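PDB 4XMR: putative methyl-accepting chemotaxis signal transduction protein from Campylobacter jejuni subsp. jejuni serotype O:2, which probably senses amino acids such as isoleucine through its tandem PAS sensory domain and passes the signal across the membrane to the chemotaxis machinery. Local coordinates for residues P51-S54 against E59-I62; P67-Y72 against K89-Q94. One frame throughout, in Å; residues are numbered along the deposited sequence.

Interaction 1 of 2, residues P51-S54 against E59-I62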
ATOM      1  N   PRO B  51      19.193 -18.645  17.301  1.00 15.83           N
ATOM      2  CA  PRO B  51      19.939 -18.806  18.553  1.00 18.16           C
ATOM      3  C   PRO B  51      21.208 -17.952  18.584  1.00 17.87           C
ATOM      4  O   PRO B  51      21.787 -17.677  17.529  1.00 18.48           O
ATOM      5  CB  PRO B  51      20.274 -20.301  18.589  1.00 21.93           C
ATOM      6  CG  PRO B  51      20.065 -20.803  17.210  1.00 22.63           C
ATOM      7  CD  PRO B  51      19.075 -19.893  16.535  1.00 19.99           C
ATOM      8  N   TYR B  52      21.614 -17.532  19.781  1.00 18.85           N
ATOM      9  CA  TYR B  52      22.765 -16.644  19.958  1.00 18.38           C
ATOM     10  C   TYR B  52      24.002 -17.181  19.221  1.00 23.20           C
ATOM     11  O   TYR B  52      24.712 -16.429  18.545  1.00 21.64           O
ATOM     12  CB  TYR B  52      23.018 -16.429  21.463  1.00 22.54           C
ATOM     13  CG  TYR B  52      24.114 -15.436  21.838  1.00 22.07           C
ATOM     14  CD1 TYR B  52      25.419 -15.857  22.015  1.00 20.81           C
ATOM     15  CD2 TYR B  52      23.828 -14.091  22.052  1.00 27.70           C
ATOM     16  CE1 TYR B  52      26.421 -14.972  22.359  1.00 20.01           C
ATOM     17  CE2 TYR B  52      24.826 -13.189  22.405  1.00 28.60           C
ATOM     18  CZ  TYR B  52      26.124 -13.644  22.560  1.00 24.50           C
ATOM     19  OH  TYR B  52      27.130 -12.772  22.907  1.00 31.36           O
ATOM     20  N   GLN B  53      24.220 -18.491  19.310  1.00 23.51           N
ATOM     21  CA  GLN B  53      25.363 -19.129  18.656  1.00 27.36           C
ATOM     22  C   GLN B  53      25.348 -18.976  17.128  1.00 24.66           C
ATOM     23  O   GLN B  53      26.399 -18.983  16.482  1.00 28.25           O
ATOM     24  CB  GLN B  53      25.441 -20.613  19.045  1.00 33.60           C
ATOM     25  CG  GLN B  53      26.634 -21.361  18.460  1.00 47.64           C
ATOM     26  CD  GLN B  53      27.969 -20.828  18.951  1.00 77.16           C
ATOM     27  OE1 GLN B  53      28.229 -20.776  20.153  1.00 82.59           O
ATOM     28  NE2 GLN B  53      28.826 -20.434  18.015  1.00 65.66           N
ATOM     29  N   SER B  54      24.160 -18.833  16.553  1.00 22.00           N
ATOM     30  CA  SER B  54      24.025 -18.688  15.108  1.00 21.94           C
ATOM     31  C   SER B  54      24.323 -17.262  14.649  1.00 20.12           C
ATOM     32  O   SER B  54      24.416 -17.001  13.447  1.00 20.96           O
ATOM     33  CB  SER B  54      22.623 -19.102  14.655  1.00 22.60           C
ATOM     34  OG  SER B  54      22.402 -20.496  14.845  1.00 25.60           O
ATOM     35  N   GLU B  59      30.674 -17.130   9.580  1.00 23.09           N
ATOM     36  CA  GLU B  59      30.136 -18.306   8.902  1.00 24.36           C
ATOM     37  C   GLU B  59      28.672 -18.557   9.276  1.00 21.73           C
ATOM     38  O   GLU B  59      27.829 -18.796   8.409  1.00 21.82           O
ATOM     39  CB  GLU B  59      30.985 -19.543   9.206  1.00 29.67           C
ATOM     40  CG  GLU B  59      30.439 -20.830   8.601  1.00 33.09           C
ATOM     41  CD  GLU B  59      31.345 -22.028   8.846  1.00 43.46           C
ATOM     42  OE1 GLU B  59      32.461 -21.843   9.375  1.00 48.70           O
ATOM     43  OE2 GLU B  59      30.934 -23.156   8.503  1.00 51.74           O
ATOM     44  N   ASN B  60      28.375 -18.513  10.570  1.00 20.60           N
ATOM     45  CA  ASN B  60      27.008 -18.736  11.021  1.00 20.61           C
ATOM     46  C   ASN B  60      26.059 -17.633  10.558  1.00 19.44           C
ATOM     47  O   ASN B  60      24.913 -17.895  10.194  1.00 18.16           O
ATOM     48  CB  ASN B  60      26.953 -18.900  12.540  1.00 19.96           C
ATOM     49  CG  ASN B  60      27.504 -20.232  12.997  1.00 26.63           C
ATOM     50  OD1 ASN B  60      27.701 -21.138  12.191  1.00 29.64           O
ATOM     51  ND2 ASN B  60      27.747 -20.363  14.294  1.00 26.65           N
ATOM     52  N   ILE B  61      26.543 -16.397  10.559  1.00 16.69           N
ATOM     53  CA  ILE B  61      25.730 -15.288  10.076  1.00 15.26           C
ATOM     54  C   ILE B  61      25.396 -15.469   8.592  1.00 14.55           C
ATOM     55  O   ILE B  61      24.233 -15.359   8.193  1.00 14.45           O
ATOM     56  CB  ILE B  61      26.413 -13.935  10.332  1.00 16.59           C
ATOM     57  CG1 ILE B  61      26.427 -13.637  11.836  1.00 17.44           C
ATOM     58  CG2 ILE B  61      25.700 -12.818   9.572  1.00 18.26           C
ATOM     59  CD1 ILE B  61      27.380 -12.532  12.248  1.00 20.84           C
ATOM     60  N   ILE B  62      26.402 -15.775   7.776  1.00 15.30           N
ATOM     61  CA  ILE B  62      26.171 -15.996   6.349  1.00 16.47           C
ATOM     62  C   ILE B  62      25.130 -17.098   6.154  1.00 17.76           C
ATOM     63  O   ILE B  62      24.152 -16.928   5.423  1.00 17.37           O
ATOM     64  CB  ILE B  62      27.473 -16.402   5.619  1.00 18.00           C
ATOM     65  CG1 ILE B  62      28.462 -15.233   5.592  1.00 19.41           C
ATOM     66  CG2 ILE B  62      27.176 -16.872   4.201  1.00 18.77           C
ATOM     67  CD1 ILE B  62      29.881 -15.646   5.218  1.00 20.95           C
TER

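Interaction 2 of 2, residues P67-Y72 against K89-Q94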
ATOM      1  N   PRO B  67      19.676 -16.485   4.291  1.00 12.19           N
ATOM      2  CA  PRO B  67      18.392 -16.899   3.710  1.00 13.14           C
ATOM      3  C   PRO B  67      17.238 -16.003   4.157  1.00 11.77           C
ATOM      4  O   PRO B  67      16.343 -15.729   3.365  1.00 12.30           O
ATOM      5  CB  PRO B  67      18.223 -18.335   4.226  1.00 15.69           C
ATOM      6  CG  PRO B  67      19.624 -18.823   4.418  1.00 17.77           C
ATOM      7  CD  PRO B  67      20.372 -17.613   4.939  1.00 14.36           C
ATOM      8  N   ILE B  68      17.259 -15.546   5.402  1.00 11.35           N
ATOM      9  CA  ILE B  68      16.175 -14.698   5.886  1.00 10.39           C
ATOM     10  C   ILE B  68      16.158 -13.365   5.129  1.00  9.84           C
ATOM     11  O   ILE B  68      15.094 -12.896   4.705  1.00 10.43           O
ATOM     12  CB  ILE B  68      16.291 -14.436   7.411  1.00 11.26           C
ATOM     13  CG1 ILE B  68      16.457 -15.747   8.171  1.00 14.19           C
ATOM     14  CG2 ILE B  68      15.057 -13.707   7.896  1.00 12.55           C
ATOM     15  CD1 ILE B  68      16.506 -15.587   9.702  1.00 16.15           C
ATOM     16  N   LEU B  69      17.336 -12.772   4.931  1.00 10.24           N
ATOM     17  CA  LEU B  69      17.421 -11.522   4.184  1.00 10.24           C
ATOM     18  C   LEU B  69      16.874 -11.703   2.779  1.00 10.17           C
ATOM     19  O   LEU B  69      16.143 -10.853   2.273  1.00 10.36           O
ATOM     20  CB  LEU B  69      18.865 -11.025   4.092  1.00 10.25           C
ATOM     21  CG  LEU B  69      19.626 -10.796   5.394  1.00 10.84           C
ATOM     22  CD1 LEU B  69      21.056 -10.330   5.083  1.00 13.33           C
ATOM     23  CD2 LEU B  69      18.910  -9.792   6.288  1.00 13.40           C
ATOM     24  N   LYS B  70      17.245 -12.811   2.139  0.57  9.81           N
ATOM     25  CA  LYS B  70      16.805 -13.064   0.775  0.57 10.45           C
ATOM     26  C   LYS B  70      15.292 -13.249   0.670  0.57  9.86           C
ATOM     27  O   LYS B  70      14.645 -12.672  -0.208  0.57 10.59           O
ATOM     28  CB  LYS B  70      17.516 -14.291   0.196  0.57 12.63           C
ATOM     29  CG  LYS B  70      17.124 -14.590  -1.254  0.57 16.63           C
ATOM     30  CD  LYS B  70      17.825 -15.830  -1.804  0.57 24.65           C
ATOM     31  CE  LYS B  70      17.160 -17.110  -1.327  0.57 26.57           C
ATOM     32  NZ  LYS B  70      17.537 -18.288  -2.174  0.57 24.30           N
ATOM     33  N   TYR B  71      14.723 -14.074   1.542  1.00 11.29           N
ATOM     34  CA  TYR B  71      13.289 -14.338   1.458  1.00 11.78           C
ATOM     35  C   TYR B  71      12.516 -13.054   1.751  1.00 11.35           C
ATOM     36  O   TYR B  71      11.550 -12.734   1.063  1.00 11.56           O
ATOM     37  CB  TYR B  71      12.862 -15.475   2.397  1.00 13.35           C
ATOM     38  CG  TYR B  71      13.421 -16.822   2.006  1.00 16.68           C
ATOM     39  CD1 TYR B  71      13.380 -17.254   0.687  1.00 15.94           C
ATOM     40  CD2 TYR B  71      14.020 -17.650   2.952  1.00 20.09           C
ATOM     41  CE1 TYR B  71      13.903 -18.507   0.319  1.00 19.69           C
ATOM     42  CE2 TYR B  71      14.537 -18.887   2.596  1.00 23.20           C
ATOM     43  CZ  TYR B  71      14.487 -19.316   1.287  1.00 23.35           C
ATOM     44  OH  TYR B  71      15.017 -20.560   0.969  1.00 31.23           O
ATOM     45  N   TYR B  72      12.961 -12.293   2.744  1.00 10.78           N
ATOM     46  CA  TYR B  72      12.298 -11.022   3.012  1.00  9.80           C
ATOM     47  C   TYR B  72      12.430 -10.054   1.831  1.00  9.82           C
ATOM     48  O   TYR B  72      11.459  -9.403   1.433  1.00 10.53           O
ATOM     49  CB  TYR B  72      12.840 -10.389   4.295  1.00 11.21           C
ATOM     50  CG  TYR B  72      12.057 -10.736   5.541  1.00 11.35           C
ATOM     51  CD1 TYR B  72      12.197 -11.981   6.166  1.00 11.43           C
ATOM     52  CD2 TYR B  72      11.199  -9.806   6.111  1.00 11.44           C
ATOM     53  CE1 TYR B  72      11.487 -12.290   7.323  1.00 11.15           C
ATOM     54  CE2 TYR B  72      10.492 -10.106   7.267  1.00 12.12           C
ATOM     55  CZ  TYR B  72      10.640 -11.338   7.869  1.00 11.57           C
ATOM     56  OH  TYR B  72       9.924 -11.584   9.021  1.00 11.85           O
ATOM     57  N   LYS B  89      32.012  -5.355   8.002  1.00 20.82           N
ATOM     58  CA  LYS B  89      31.522  -6.188   6.916  1.00 18.44           C
ATOM     59  C   LYS B  89      30.000  -6.113   6.868  1.00 17.62           C
ATOM     60  O   LYS B  89      29.341  -5.811   7.870  1.00 20.45           O
ATOM     61  CB  LYS B  89      31.980  -7.637   7.082  1.00 20.68           C
ATOM     62  CG  LYS B  89      33.490  -7.808   7.056  1.00 21.84           C
ATOM     63  CD  LYS B  89      33.867  -9.274   7.011  1.00 24.39           C
ATOM     64  CE  LYS B  89      35.376  -9.471   7.053  1.00 25.44           C
ATOM     65  NZ  LYS B  89      35.732 -10.919   7.065  1.00 30.81           N
ATOM     66  N   VAL B  90      29.433  -6.385   5.704  0.50 15.58           N
ATOM     67  CA  VAL B  90      27.986  -6.357   5.572  0.50 15.28           C
ATOM     68  C   VAL B  90      27.510  -7.569   4.784  0.50 14.46           C
ATOM     69  O   VAL B  90      28.069  -7.895   3.740  0.50 15.95           O
ATOM     70  CB  VAL B  90      27.496  -5.034   4.944  0.50 19.24           C
ATOM     71  CG1 VAL B  90      28.120  -4.817   3.584  0.50 23.63           C
ATOM     72  CG2 VAL B  90      25.988  -5.021   4.833  0.50 17.31           C
ATOM     73  N   LEU B  91      26.504  -8.258   5.314  1.00 12.51           N
ATOM     74  CA  LEU B  91      25.893  -9.363   4.617  1.00 12.47           C
ATOM     75  C   LEU B  91      24.779  -8.775   3.756  1.00 11.70           C
ATOM     76  O   LEU B  91      23.784  -8.277   4.281  1.00 12.35           O
ATOM     77  CB  LEU B  91      25.346 -10.376   5.609  1.00 13.06           C
ATOM     78  CG  LEU B  91      24.720 -11.624   4.983  1.00 13.51           C
ATOM     79  CD1 LEU B  91      25.766 -12.441   4.223  1.00 15.53           C
ATOM     80  CD2 LEU B  91      24.053 -12.474   6.045  1.00 15.31           C
ATOM     81  N   LEU B  92      24.957  -8.838   2.437  1.00 12.34           N
ATOM     82  CA  LEU B  92      24.119  -8.101   1.491  1.00 11.80           C
ATOM     83  C   LEU B  92      23.308  -9.007   0.575  1.00 12.39           C
ATOM     84  O   LEU B  92      23.874  -9.820  -0.156  1.00 14.16           O
ATOM     85  CB  LEU B  92      24.994  -7.167   0.648  1.00 13.97           C
ATOM     86  CG  LEU B  92      24.311  -6.393  -0.484  1.00 14.51           C
ATOM     87  CD1 LEU B  92      23.187  -5.490   0.043  1.00 15.01           C
ATOM     88  CD2 LEU B  92      25.339  -5.579  -1.246  1.00 17.87           C
ATOM     89  N   SER B  93      21.983  -8.866   0.641  1.00 11.13           N
ATOM     90  CA  SER B  93      21.075  -9.518  -0.292  1.00 11.31           C
ATOM     91  C   SER B  93      20.575  -8.488  -1.313  1.00 10.76           C
ATOM     92  O   SER B  93      19.973  -7.469  -0.929  1.00 11.83           O
ATOM     93  CB  SER B  93      19.901 -10.152   0.448  1.00 11.43           C
ATOM     94  OG  SER B  93      19.033 -10.816  -0.448  1.00 11.97           O
ATOM     95  N   GLN B  94      20.847  -8.742  -2.593  1.00 12.10           N
ATOM     96  CA  GLN B  94      20.365  -7.900  -3.687  1.00 14.52           C
ATOM     97  C   GLN B  94      20.223  -8.731  -4.974  1.00 16.07           C
ATOM     98  O   GLN B  94      20.761  -9.837  -5.052  1.00 21.09           O
ATOM     99  CB  GLN B  94      21.289  -6.698  -3.902  1.00 18.39           C
ATOM    100  CG  GLN B  94      22.714  -7.070  -4.270  1.00 19.91           C
ATOM    101  CD  GLN B  94      23.593  -5.877  -4.661  1.00 21.96           C
ATOM    102  OE1 GLN B  94      24.615  -6.055  -5.311  1.00 27.47           O
ATOM    103  NE2 GLN B  94      23.207  -4.675  -4.261  1.00 21.41           N
TER

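Interaction 1 of 2, residues P51-S54 against E59-I62
The connection between the long N-terminal helix 9-48 and helix 58-76 is joined to the first turn of the second helix where Asn60 reaches across to the backbone of Gln53 and Ser54. Residues 52-54 have helical backbone angles, and a single turn is closed by Ser54 N on Pro51 O at 2.8 Å. The carbonyl of Gln53 at the end of this turn receives the side-chain amide of Asn60, with ND2 2.9 Å from O. The bond is bent: the N-H...O angle is 143°, and the donor lies tilted from the plane of the carbonyl, while the oxygen in turn lies somewhat out of the Asn60 amide plane. The first torsion of Asn60 sets CG anti to its own carbonyl carbon (chi1 -73°), which carries the amide forward from the helix to the turn. Behind it, the Asn60 methylene packs on the next carbonyl, CB standing 3.3 Å from Ser54 O. That oxygen also lies 3.6 Å from Ile61 N, too far to count as a bond. The bend of the Gln53 side chain at its second torsion brings NE2 to 3.9 Å from Asn60 ND2, the two amides turned almost perpendicular (87°); the two nitrogens are merely neighbours. The backbone N of Asn60 is bonded to OG1 of Thr57, just before the helix, and its O to ND2 of Asn64, one turn on. Ile61 and Ile62 send their side chains to Leu91 on the sheet. Across this partly buried junction the two segments thus share one hydrogen bond, bent at the hydrogen and tilted at the carbonyl, while the Ser54 carbonyl contributes packing alone.

Interaction 2 of 2, residues P67-Y72 against K89-Q94
Leu69 points from helix 67-72 straight at strand 90-94, and its root and one terminal methyl meet different residues there. At the far end, the CD1 methyl lies against Leu91, 3.8 Å from CD2 and 3.5 Å from the backbone O of the same residue, so one methyl covers both a branch of the leucine and its carbonyl oxygen. The two leucine side chains meet at a slant. Leu91 has CG anti to the backbone N (chi1 -178°), which carries CG across the helix direction and brings the CD2 branch to the Leu69 methyl, with the other branch turned from it. At the near end, Leu69 CB rests on Ser93 CB at 3.9 Å. Helix 58-76 here packs on one face of the antiparallel sheet of the PAS-like (Cache) sensor domain, the local axes 8.0 Å apart and running in nearly the same direction, 28° from parallel. Leu91 and Ser93 face the helix, whereas Val90, on the other face of the strand, touches the bound isoleucine. Leu69 also reaches Val81 on the adjoining strand and Ile47 of helix 9-48, filling the layer between helices and sheet. Ser93 slips its hydroxyl beneath the backbone of Lys70: OG is 3.4 Å from CA and 3.8 Å from CB, a van der Waals approach without a hydrogen bond across the contact. The hydroxyl is instead satisfied by Arg73 NE, one turn further along the helix. Lys70 contributes its backbone N, CA and CB to this contact.

Overall arrangement
From the N terminus, helix 9-48 runs into the loop that holds residues 51-54, and interaction 1 closes the short reversal to the start of helix 58-76, with four residues between its segments. The same helix then continues to residues 67-72, where interaction 2 opens; its loop of 16 residues takes in the end of the helix and strand 80-84 before strand 90-94 returns to meet it. The two loops follow in series, neither nesting nor crossing. With centres 14 Å apart, they touch where Ile61 and Ile62 meet Leu91. Helix 58-76 thereby links the inter-helix connection at one end to the sheet that bears the isoleucine pocket.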